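Side-chain contact in D-aminopeptidase (Burkholderia sp. LK4, PDB 5TZB), which probably cleaves N-terminal beta-amino acid residues from peptides as a beta-aminopeptidase of the Ntn-hydrolase type: residues C[144-149]-C[300-305]. Sequence-based numbering, arbitrary orientation.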
loop_
_atom_site.group_PDB
_atom_site.type_symbol
_atom_site.label_atom_id
_atom_site.label_comp_id
_atom_site.label_asym_id
_atom_site.label_seq_id
_atom_site.Cartn_x
_atom_site.Cartn_y
_atom_site.Cartn_z
ATOM N N VAL C 144 -17.836 -5.004 -8.616
ATOM C CA VAL C 144 -16.571 -5.714 -8.525
ATOM C C VAL C 144 -16.576 -6.887 -9.494
ATOM O O VAL C 144 -17.375 -7.811 -9.361
ATOM C CB VAL C 144 -16.288 -6.225 -7.091
ATOM C CG1 VAL C 144 -14.997 -7.078 -7.065
ATOM C CG2 VAL C 144 -16.177 -5.042 -6.102
ATOM N N VAL C 145 -15.693 -6.838 -10.485
ATOM C CA VAL C 145 -15.575 -7.922 -11.442
ATOM C C VAL C 145 -14.116 -8.336 -11.467
ATOM O O VAL C 145 -13.227 -7.479 -11.509
ATOM C CB VAL C 145 -16.048 -7.525 -12.850
ATOM C CG1 VAL C 145 -15.943 -8.714 -13.808
ATOM C CG2 VAL C 145 -17.484 -7.031 -12.801
ATOM N N MET C 146 -13.872 -9.644 -11.366
ATOM C CA MET C 146 -12.519 -10.176 -11.387
ATOM C C MET C 146 -12.443 -11.234 -12.471
ATOM O O MET C 146 -13.474 -11.631 -13.012
ATOM C CB MET C 146 -12.143 -10.724 -10.012
ATOM C CG MET C 146 -12.061 -9.618 -8.951
ATOM S SD MET C 146 -11.687 -10.219 -7.298
ATOM C CE MET C 146 -13.284 -10.884 -6.834
ATOM N N GLU C 147 -11.233 -11.688 -12.804
ATOM C CA GLU C 147 -11.067 -12.540 -13.968
ATOM C C GLU C 147 -9.884 -13.491 -13.880
ATOM O O GLU C 147 -8.957 -13.269 -13.102
ATOM C CB GLU C 147 -10.905 -11.681 -15.230
ATOM C CG GLU C 147 -9.733 -10.698 -15.195
ATOM C CD GLU C 147 -8.364 -11.353 -15.460
ATOM O OE1 GLU C 147 -8.302 -12.420 -16.116
ATOM O OE2 GLU C 147 -7.347 -10.781 -15.011
ATOM N N THR C 148 -9.931 -14.543 -14.690
ATOM C CA THR C 148 -8.740 -15.321 -15.027
ATOM C C THR C 148 -8.770 -15.591 -16.550
ATOM O O THR C 148 -9.785 -15.355 -17.212
ATOM C CB THR C 148 -8.658 -16.632 -14.212
ATOM O OG1 THR C 148 -9.840 -17.400 -14.437
ATOM C CG2 THR C 148 -8.542 -16.330 -12.700
ATOM N N TYR C 149 -7.665 -16.081 -17.100
ATOM C CA TYR C 149 -7.478 -16.156 -18.553
ATOM C C TYR C 149 -7.729 -17.561 -19.140
ATOM O O TYR C 149 -6.940 -18.480 -18.914
ATOM C CB TYR C 149 -6.058 -15.671 -18.873
ATOM C CG TYR C 149 -5.617 -15.802 -20.308
ATOM C CD1 TYR C 149 -5.966 -14.854 -21.260
ATOM C CD2 TYR C 149 -4.811 -16.868 -20.706
ATOM C CE1 TYR C 149 -5.545 -14.980 -22.593
ATOM C CE2 TYR C 149 -4.384 -17.002 -22.023
ATOM C CZ TYR C 149 -4.751 -16.053 -22.961
ATOM O OH TYR C 149 -4.324 -16.199 -24.268
ATOM N N ILE C 300 -5.485 -12.382 -7.033
ATOM C CA ILE C 300 -6.176 -11.229 -6.466
ATOM C C ILE C 300 -7.291 -11.675 -5.528
ATOM O O ILE C 300 -8.151 -12.478 -5.911
ATOM C CB ILE C 300 -6.728 -10.331 -7.603
ATOM C CG1 ILE C 300 -5.566 -9.831 -8.466
ATOM C CG2 ILE C 300 -7.573 -9.184 -7.054
ATOM C CD1 ILE C 300 -5.987 -9.063 -9.720
ATOM N N PHE C 301 -7.263 -11.163 -4.299
ATOM C CA PHE C 301 -8.127 -11.671 -3.237
ATOM C C PHE C 301 -9.057 -10.605 -2.647
ATOM O O PHE C 301 -8.639 -9.482 -2.370
ATOM C CB PHE C 301 -7.283 -12.263 -2.096
ATOM C CG PHE C 301 -6.135 -13.129 -2.557
ATOM C CD1 PHE C 301 -6.276 -14.010 -3.614
ATOM C CD2 PHE C 301 -4.898 -13.053 -1.910
ATOM C CE1 PHE C 301 -5.196 -14.803 -4.031
ATOM C CE2 PHE C 301 -3.818 -13.844 -2.324
ATOM C CZ PHE C 301 -3.971 -14.718 -3.375
ATOM N N LEU C 302 -10.307 -10.989 -2.424
ATOM C CA LEU C 302 -11.310 -10.110 -1.839
ATOM C C LEU C 302 -11.943 -10.803 -0.660
ATOM O O LEU C 302 -12.221 -11.996 -0.726
ATOM C CB LEU C 302 -12.380 -9.741 -2.866
ATOM C CG LEU C 302 -13.630 -8.980 -2.404
ATOM C CD1 LEU C 302 -13.288 -7.608 -1.896
ATOM C CD2 LEU C 302 -14.600 -8.870 -3.563
ATOM N N ALA C 303 -12.143 -10.059 0.418
ATOM C CA ALA C 303 -12.871 -10.550 1.577
ATOM C C ALA C 303 -13.967 -9.558 1.983
ATOM O O ALA C 303 -13.727 -8.353 2.042
ATOM C CB ALA C 303 -11.934 -10.791 2.726
ATOM N N PHE C 304 -15.172 -10.057 2.231
ATOM C CA PHE C 304 -16.231 -9.201 2.776
ATOM C C PHE C 304 -16.905 -9.850 3.986
ATOM O O PHE C 304 -16.938 -11.082 4.127
ATOM C CB PHE C 304 -17.264 -8.829 1.698
ATOM C CG PHE C 304 -18.145 -9.973 1.241
ATOM C CD1 PHE C 304 -19.356 -10.247 1.873
ATOM C CD2 PHE C 304 -17.784 -10.738 0.140
ATOM C CE1 PHE C 304 -20.163 -11.289 1.444
ATOM C CE2 PHE C 304 -18.590 -11.778 -0.297
ATOM C CZ PHE C 304 -19.785 -12.055 0.362
ATOM N N ALA C 305 -17.448 -9.002 4.854
ATOM C CA ALA C 305 -18.069 -9.455 6.087
ATOM C C ALA C 305 -19.529 -9.006 6.143
ATOM O O ALA C 305 -19.853 -7.888 5.734
ATOM C CB ALA C 305 -17.293 -8.921 7.285
#
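Leu-302 rests its CD2 methyl in the shallow dimple where the side chains of Val-144 and Met-146 meet, lying 4.0 Å from Val-144 CG1 and 4.1 Å from Met-146 CE. The two methyls that form the dimple are themselves in contact range, CG1 and CE of Val-144 and Met-146 being 4.2 Å apart. Met-146 shapes it: its chain runs straight out as far as SD (chi2 178°), then bends at the last torsion (chi3 -77°), which swings CE over to Leu-302, beside Val-144 CG1. The sulfur, SD, meets the branch methyl of Ile-300, with CG2 of that residue 4.2 Å away.

The strands belong to two different sheets, their axes 9.1 Å apart and running 146° from one another, and the contact forms a small part of the packing between the sheets. Ile-111 and Val-261 add to the packing around Met-146, while Phe-301 and Ala-303 point to the far face, against helix 272-289. This is consistent with the sheet-on-sheet core of the alpha-beta-beta-alpha sandwich that S58 peptidases share with Ntn hydrolases. Entirely buried and made of methyl groups and a thioether sulfur, the contact implies that hydrophobic burial and shape fit, rather than polar bonding, join the two sheets here.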